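Local coordinates for protein computational Design of Enzyme (Synthetic construct, PDB 3TP4) that is a computationally designed enzyme, probably built on a glycosyl hydrolase family 26 TIM-barrel scaffold to carry an activated serine in a catalytic triad, at residues S404-V409 against T418-Y423; V375-P380 against L458-E463. All blocks are in the same frame, centred on the assembly; numbering follows the deposited sequence.

Contact 1: S404-V409 against T418-Y423; sequences SVTVEV and TLDLAY
Val407 and Leu421 form the apolar centre of this antiparallel hairpin, made by strands 402-411 and 414-423 of the Ig-like domain. Val407 CG2 faces the fork of Leu421, 3.6 Å from both CD1 and CD2. With CG anti to its carbonyl carbon (chi1 -40°), Leu421 brings CD1 against both Val407 CG2 and Val405 CG1, and CD2 against Val407. Val405 CG1 meets Leu421 CD1 at 3.9 Å. Trp429 and Ala431 of strand 429-433 pack on Leu421 as well. Leu419, partly exposed, is paired with Val407 on this inner face and touches it CB to CB.

Around this centre the backbones bind in register. Val407 and Leu419 are a hydrogen-bonded pair: Val407 N gives to Leu419 O at 2.8 Å and Leu419 N to Val407 O at 2.7 Å. Leu421 N adds a bond to Val405 O at 2.9 Å.

The other face carries Thr406, Glu408, Thr418 and Asp420. Thr406 CG2 lies 3.8 Å from Asp420 OD1. Water joins the strands at both ends. One water accepts from Val405 N and lies within bonding distance of Asp420 OD1 and Leu421 O. Another gives to Glu408 OE2 and meets Thr418 OG1. The chemistry is that of a two-faced sheet: valines and leucines pack on one face, while the carboxylates of Glu408 and Asp420 and the Thr418 hydroxyl meet water on the other.

Contact 2: V375-P380 against L458-E463; sequences VHIASP and LDVTNE
Val375 and Val460 meet at the edge of an Ig-like beta sandwich. Here its first and last strands, 374-379 and 456-466, run roughly parallel, at 34°, with side chains rather than backbone bonds between them. Val375 CG2 lies 3.9 Å from Val460 CG1. The branches cross at an angle, and Val460 CB also rests against Val375 O. Val460 CG1 sits between its own N and carbonyl carbon (chi1 60°), where it also reaches Ile377 CG1.

The tighter part is at Ile377 and Asn462, both buried. Their side chains run past each other in opposite directions. The flat amide of Asn462 lies against the isoleucine, with Asn462 ND2 only 3.2 Å from Ile377 CB. Val447 and Ala449 of strand 446-453 pack on Ile377 too.

The other end is more open to solvent. Val375 CG1 touches Leu458 CB and Asp459 O, but Val375 and Leu458 are partly exposed and Asp459 is exposed. On the far side of strand 374-379, His376 bonds to Glu195 and Glu202 of helix 190-207, joining this domain to the barrel.

The Asn462 amide is gripped at both ends. A water accepts from Ile377 N and gives to Asn462 OD1 at 2.8 Å. ND2 makes a weak bond to Ile377 O. The stronger bond runs from Asn462 ND2 to Pro380 O, 2.9 Å, with an N-H...O angle of 165° and the acceptor in the amide plane.

Both contacts belong to the Ig-like domain and are partly buried, but they join its strands in different ways. Contact 1 holds neighbours in sequence and in the sheet, tied by main-chain bonds. Contact 2 brings together segments 78 residues apart at their closest ends, and its direct hydrogen bonds come from one asparagine side chain. Contact 1 has an exposed polar face; the polar grip of contact 2 is buried. They lie about 11 Å apart, centre to centre, and do not touch. Strand 391-398 pairs with strand 374-379 and touches contact 1 through side chains: Val395 packs on Leu421 as well as on Val375 and Ile377. Segment 375-380 also borders helix 190-207.

Contact 1: S404-V409 against T418-Y423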
ATOM      1  N   SER A 404      19.739  14.006  21.650  1.00 24.53           N
ATOM      2  CA  SER A 404      19.963  15.243  20.922  1.00 24.78           C
ATOM      3  C   SER A 404      20.045  14.972  19.437  1.00 31.45           C
ATOM      4  O   SER A 404      20.280  13.842  19.013  1.00 29.43           O
ATOM      5  CB  SER A 404      21.252  15.927  21.400  1.00 33.81           C
ATOM      6  OG  SER A 404      22.389  15.171  21.020  1.00 31.46           O
ATOM      7  N   VAL A 405      19.826  16.018  18.653  1.00 28.85           N
ATOM      8  CA  VAL A 405      19.907  15.930  17.206  1.00 25.47           C
ATOM      9  C   VAL A 405      20.503  17.249  16.741  1.00 29.53           C
ATOM     10  O   VAL A 405      20.042  18.327  17.129  1.00 30.29           O
ATOM     11  CB  VAL A 405      18.517  15.755  16.543  1.00 28.69           C
ATOM     12  CG1 VAL A 405      18.660  15.627  15.033  1.00 30.20           C
ATOM     13  CG2 VAL A 405      17.771  14.529  17.107  1.00 29.27           C
ATOM     14  N   THR A 406      21.541  17.157  15.928  1.00 23.81           N
ATOM     15  CA  THR A 406      22.146  18.339  15.332  1.00 25.26           C
ATOM     16  C   THR A 406      22.058  18.189  13.830  1.00 27.11           C
ATOM     17  O   THR A 406      21.979  17.074  13.300  1.00 30.06           O
ATOM     18  CB  THR A 406      23.623  18.498  15.747  1.00 33.14           C
ATOM     19  OG1 THR A 406      24.345  17.323  15.372  1.00 37.75           O
ATOM     20  CG2 THR A 406      23.744  18.699  17.270  1.00 29.70           C
ATOM     21  N   VAL A 407      22.021  19.311  13.135  1.00 26.26           N
ATOM     22  CA  VAL A 407      21.938  19.279  11.689  1.00 24.29           C
ATOM     23  C   VAL A 407      23.095  20.105  11.165  1.00 31.68           C
ATOM     24  O   VAL A 407      23.400  21.179  11.694  1.00 31.44           O
ATOM     25  CB  VAL A 407      20.586  19.828  11.180  1.00 21.03           C
ATOM     26  CG1 VAL A 407      20.656  20.177   9.692  1.00 24.15           C
ATOM     27  CG2 VAL A 407      19.473  18.807  11.424  1.00 27.63           C
ATOM     28  N   GLU A 408      23.767  19.581  10.152  1.00 27.81           N
ATOM     29  CA  GLU A 408      24.867  20.294   9.543  1.00 27.70           C
ATOM     30  C   GLU A 408      24.490  20.570   8.098  1.00 30.47           C
ATOM     31  O   GLU A 408      24.147  19.657   7.348  1.00 31.41           O
ATOM     32  CB  GLU A 408      26.146  19.464   9.637  1.00 36.83           C
ATOM     33  CG  GLU A 408      27.392  20.207   9.252  1.00 48.39           C
ATOM     34  CD  GLU A 408      28.625  19.336   9.369  1.00 55.56           C
ATOM     35  OE1 GLU A 408      28.856  18.540   8.434  1.00 54.80           O
ATOM     36  OE2 GLU A 408      29.348  19.449  10.392  1.00 46.48           O
ATOM     37  N   VAL A 409      24.519  21.839   7.721  1.00 26.28           N
ATOM     38  CA  VAL A 409      24.181  22.227   6.361  1.00 23.90           C
ATOM     39  C   VAL A 409      25.457  22.554   5.622  1.00 29.61           C
ATOM     40  O   VAL A 409      26.286  23.320   6.120  1.00 30.34           O
ATOM     41  CB  VAL A 409      23.275  23.463   6.339  1.00 32.47           C
ATOM     42  CG1 VAL A 409      22.969  23.871   4.906  1.00 33.84           C
ATOM     43  CG2 VAL A 409      21.980  23.183   7.123  1.00 29.54           C
ATOM     44  N   THR A 418      25.252  25.133  11.195  1.00 37.93           N
ATOM     45  CA  THR A 418      25.090  24.057  12.163  1.00 37.16           C
ATOM     46  C   THR A 418      23.897  24.357  13.084  1.00 36.32           C
ATOM     47  O   THR A 418      23.831  25.423  13.700  1.00 31.14           O
ATOM     48  CB  THR A 418      26.381  23.863  12.973  1.00 42.07           C
ATOM     49  OG1 THR A 418      27.457  23.599  12.068  1.00 41.19           O
ATOM     50  CG2 THR A 418      26.242  22.694  13.948  1.00 39.04           C
ATOM     51  N   LEU A 419      22.949  23.426  13.165  1.00 33.58           N
ATOM     52  CA  LEU A 419      21.725  23.647  13.939  1.00 35.10           C
ATOM     53  C   LEU A 419      21.575  22.633  15.059  1.00 34.78           C
ATOM     54  O   LEU A 419      21.787  21.444  14.857  1.00 35.25           O
ATOM     55  CB  LEU A 419      20.498  23.556  13.030  1.00 30.58           C
ATOM     56  CG  LEU A 419      20.564  24.414  11.766  1.00 30.99           C
ATOM     57  CD1 LEU A 419      19.395  24.116  10.844  1.00 27.07           C
ATOM     58  CD2 LEU A 419      20.618  25.889  12.146  1.00 30.53           C
ATOM     59  N   ASP A 420      21.215  23.111  16.240  1.00 27.44           N
ATOM     60  CA  ASP A 420      20.885  22.238  17.354  1.00 30.76           C
ATOM     61  C   ASP A 420      19.351  22.133  17.436  1.00 30.21           C
ATOM     62  O   ASP A 420      18.683  23.116  17.725  1.00 26.02           O
ATOM     63  CB  ASP A 420      21.476  22.817  18.640  1.00 36.80           C
ATOM     64  CG  ASP A 420      21.474  21.827  19.791  1.00 46.75           C
ATOM     65  OD1 ASP A 420      21.374  20.606  19.536  1.00 48.98           O
ATOM     66  OD2 ASP A 420      21.581  22.279  20.956  1.00 51.40           O
ATOM     67  N   LEU A 421      18.794  20.958  17.154  1.00 24.63           N
ATOM     68  CA  LEU A 421      17.344  20.828  17.062  1.00 27.63           C
ATOM     69  C   LEU A 421      16.708  20.576  18.419  1.00 31.23           C
ATOM     70  O   LEU A 421      17.355  20.101  19.362  1.00 26.92           O
ATOM     71  CB  LEU A 421      16.910  19.734  16.070  1.00 23.55           C
ATOM     72  CG  LEU A 421      17.635  19.534  14.742  1.00 35.48           C
ATOM     73  CD1 LEU A 421      16.747  18.752  13.759  1.00 28.39           C
ATOM     74  CD2 LEU A 421      18.125  20.834  14.123  1.00 32.67           C
ATOM     75  N   ALA A 422      15.427  20.895  18.505  1.00 27.23           N
ATOM     76  CA  ALA A 422      14.693  20.786  19.759  1.00 29.92           C
ATOM     77  C   ALA A 422      13.455  19.928  19.557  1.00 24.15           C
ATOM     78  O   ALA A 422      12.722  20.085  18.568  1.00 22.81           O
ATOM     79  CB  ALA A 422      14.315  22.173  20.274  1.00 28.69           C
ATOM     80  N   TYR A 423      13.219  19.004  20.481  1.00 18.98           N
ATOM     81  CA  TYR A 423      12.083  18.105  20.341  1.00 22.76           C
ATOM     82  C   TYR A 423      10.764  18.858  20.549  1.00 24.53           C
ATOM     83  O   TYR A 423      10.615  19.604  21.520  1.00 23.86           O
ATOM     84  CB  TYR A 423      12.193  16.935  21.328  1.00 27.64           C
ATOM     85  CG  TYR A 423      11.077  15.933  21.157  1.00 24.77           C
ATOM     86  CD1 TYR A 423      10.931  15.232  19.967  1.00 29.48           C
ATOM     87  CD2 TYR A 423      10.162  15.694  22.180  1.00 27.68           C
ATOM     88  CE1 TYR A 423       9.906  14.326  19.795  1.00 31.65           C
ATOM     89  CE2 TYR A 423       9.130  14.778  22.014  1.00 30.00           C
ATOM     90  CZ  TYR A 423       9.006  14.102  20.817  1.00 32.43           C
ATOM     91  OH  TYR A 423       7.986  13.193  20.626  1.00 33.95           O
TER
HETATM   92  O   HOH W   1      19.490  18.576  20.219  1.00 23.89           O
HETATM   93  O   HOH W   2      29.240  21.148  12.224  1.00 53.40           O

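Contact 2: V375-P380 against L458-E463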
ATOM      1  N   VAL A 375      16.308   7.209  11.300  1.00 29.87           N
ATOM      2  CA  VAL A 375      16.305   8.662  11.265  1.00 27.23           C
ATOM      3  C   VAL A 375      16.020   9.124   9.838  1.00 28.37           C
ATOM      4  O   VAL A 375      16.576   8.597   8.869  1.00 25.39           O
ATOM      5  CB  VAL A 375      17.601   9.301  11.855  1.00 28.61           C
ATOM      6  CG1 VAL A 375      18.862   8.854  11.093  1.00 25.05           C
ATOM      7  CG2 VAL A 375      17.499  10.831  11.871  1.00 24.87           C
ATOM      8  N   HIS A 376      15.114  10.081   9.702  1.00 22.51           N
ATOM      9  CA  HIS A 376      14.904  10.704   8.403  1.00 22.82           C
ATOM     10  C   HIS A 376      14.509  12.169   8.559  1.00 24.38           C
ATOM     11  O   HIS A 376      13.952  12.582   9.581  1.00 21.18           O
ATOM     12  CB  HIS A 376      13.881   9.927   7.546  1.00 21.17           C
ATOM     13  CG  HIS A 376      12.530   9.809   8.170  1.00 23.47           C
ATOM     14  ND1 HIS A 376      11.452  10.561   7.758  1.00 22.36           N
ATOM     15  CD2 HIS A 376      12.071   8.999   9.158  1.00 20.47           C
ATOM     16  CE1 HIS A 376      10.390  10.233   8.476  1.00 20.79           C
ATOM     17  NE2 HIS A 376      10.739   9.285   9.329  1.00 22.78           N
ATOM     18  N   ILE A 377      14.829  12.952   7.540  1.00 25.86           N
ATOM     19  CA  ILE A 377      14.513  14.374   7.527  1.00 27.98           C
ATOM     20  C   ILE A 377      13.195  14.585   6.797  1.00 27.00           C
ATOM     21  O   ILE A 377      13.139  14.484   5.575  1.00 25.77           O
ATOM     22  CB  ILE A 377      15.635  15.182   6.820  1.00 23.27           C
ATOM     23  CG1 ILE A 377      16.956  15.029   7.586  1.00 27.97           C
ATOM     24  CG2 ILE A 377      15.227  16.653   6.702  1.00 24.36           C
ATOM     25  CD1 ILE A 377      18.241  15.396   6.765  1.00 27.75           C
ATOM     26  N   ALA A 378      12.135  14.861   7.551  1.00 26.98           N
ATOM     27  CA  ALA A 378      10.801  15.032   6.975  1.00 23.69           C
ATOM     28  C   ALA A 378      10.696  16.334   6.200  1.00 29.15           C
ATOM     29  O   ALA A 378       9.906  16.438   5.260  1.00 30.17           O
ATOM     30  CB  ALA A 378       9.735  14.999   8.073  1.00 19.43           C
ATOM     31  N   SER A 379      11.457  17.338   6.630  1.00 24.54           N
ATOM     32  CA  SER A 379      11.545  18.584   5.879  1.00 26.31           C
ATOM     33  C   SER A 379      12.857  19.291   6.159  1.00 24.34           C
ATOM     34  O   SER A 379      13.282  19.409   7.315  1.00 29.52           O
ATOM     35  CB  SER A 379      10.342  19.497   6.172  1.00 33.71           C
ATOM     36  OG  SER A 379      10.343  19.939   7.511  1.00 35.53           O
ATOM     37  N   PRO A 380      13.527  19.754   5.094  1.00 29.55           N
ATOM     38  CA  PRO A 380      13.081  19.612   3.705  1.00 26.91           C
ATOM     39  C   PRO A 380      13.370  18.207   3.168  1.00 23.05           C
ATOM     40  O   PRO A 380      14.446  17.672   3.416  1.00 32.69           O
ATOM     41  CB  PRO A 380      13.935  20.651   2.965  1.00 27.84           C
ATOM     42  CG  PRO A 380      15.169  20.755   3.770  1.00 34.67           C
ATOM     43  CD  PRO A 380      14.764  20.546   5.202  1.00 26.87           C
ATOM     44  N   LEU A 458      22.905   7.913  14.903  1.00 24.90           N
ATOM     45  CA  LEU A 458      22.273   7.647  13.625  1.00 31.81           C
ATOM     46  C   LEU A 458      22.354   8.897  12.772  1.00 30.27           C
ATOM     47  O   LEU A 458      22.185  10.006  13.280  1.00 29.47           O
ATOM     48  CB  LEU A 458      20.798   7.287  13.835  1.00 26.65           C
ATOM     49  CG  LEU A 458      20.470   6.279  14.944  1.00 31.28           C
ATOM     50  CD1 LEU A 458      18.944   6.171  15.117  1.00 31.33           C
ATOM     51  CD2 LEU A 458      21.101   4.909  14.639  1.00 32.74           C
ATOM     52  N   ASP A 459      22.610   8.737  11.477  1.00 27.65           N
ATOM     53  CA  ASP A 459      22.576   9.899  10.600  1.00 31.45           C
ATOM     54  C   ASP A 459      21.925   9.640   9.256  1.00 30.66           C
ATOM     55  O   ASP A 459      21.676   8.501   8.880  1.00 25.87           O
ATOM     56  CB  ASP A 459      23.947  10.562  10.428  1.00 31.22           C
ATOM     57  CG  ASP A 459      25.018   9.610   9.923  1.00 39.98           C
ATOM     58  OD1 ASP A 459      24.693   8.642   9.209  1.00 43.72           O
ATOM     59  OD2 ASP A 459      26.201   9.851  10.245  1.00 47.51           O
ATOM     60  N   VAL A 460      21.647  10.729   8.555  1.00 28.94           N
ATOM     61  CA  VAL A 460      20.975  10.682   7.274  1.00 29.16           C
ATOM     62  C   VAL A 460      21.268  12.012   6.602  1.00 31.56           C
ATOM     63  O   VAL A 460      21.418  13.032   7.284  1.00 28.48           O
ATOM     64  CB  VAL A 460      19.465  10.480   7.456  1.00 29.59           C
ATOM     65  CG1 VAL A 460      18.849  11.643   8.268  1.00 27.04           C
ATOM     66  CG2 VAL A 460      18.777  10.300   6.102  1.00 30.76           C
ATOM     67  N   THR A 461      21.379  11.992   5.274  1.00 34.33           N
ATOM     68  CA  THR A 461      21.644  13.192   4.484  1.00 34.93           C
ATOM     69  C   THR A 461      20.585  13.394   3.404  1.00 37.05           C
ATOM     70  O   THR A 461      20.296  12.482   2.626  1.00 38.19           O
ATOM     71  CB  THR A 461      23.032  13.131   3.816  1.00 31.70           C
ATOM     72  OG1 THR A 461      24.036  13.048   4.825  1.00 34.75           O
ATOM     73  CG2 THR A 461      23.278  14.376   2.976  1.00 38.85           C
ATOM     74  N   ASN A 462      19.984  14.581   3.383  1.00 33.27           N
ATOM     75  CA  ASN A 462      19.109  14.982   2.292  1.00 28.44           C
ATOM     76  C   ASN A 462      19.810  16.013   1.418  1.00 36.37           C
ATOM     77  O   ASN A 462      20.500  16.905   1.921  1.00 40.46           O
ATOM     78  CB  ASN A 462      17.792  15.585   2.808  1.00 26.29           C
ATOM     79  CG  ASN A 462      16.830  14.543   3.326  1.00 30.96           C
ATOM     80  OD1 ASN A 462      17.178  13.363   3.459  1.00 30.24           O
ATOM     81  ND2 ASN A 462      15.609  14.977   3.643  1.00 24.18           N
ATOM     82  N   GLU A 463      19.616  15.905   0.113  1.00 38.36           N
ATOM     83  CA  GLU A 463      20.172  16.878  -0.821  1.00 44.41           C
ATOM     84  C   GLU A 463      19.051  17.760  -1.356  1.00 40.13           C
ATOM     85  O   GLU A 463      18.104  17.270  -1.959  1.00 43.46           O
ATOM     86  CB  GLU A 463      20.901  16.162  -1.960  1.00 51.01           C
ATOM     87  CG  GLU A 463      21.882  17.042  -2.710  1.00 65.63           C
ATOM     88  CD  GLU A 463      23.000  16.246  -3.357  1.00 78.66           C
ATOM     89  OE1 GLU A 463      22.863  15.009  -3.489  1.00 82.00           O
ATOM     90  OE2 GLU A 463      24.020  16.862  -3.728  1.00 82.11           O
TER
HETATM   91  O   HOH W   3      15.422  11.762   4.950  1.00 25.50           O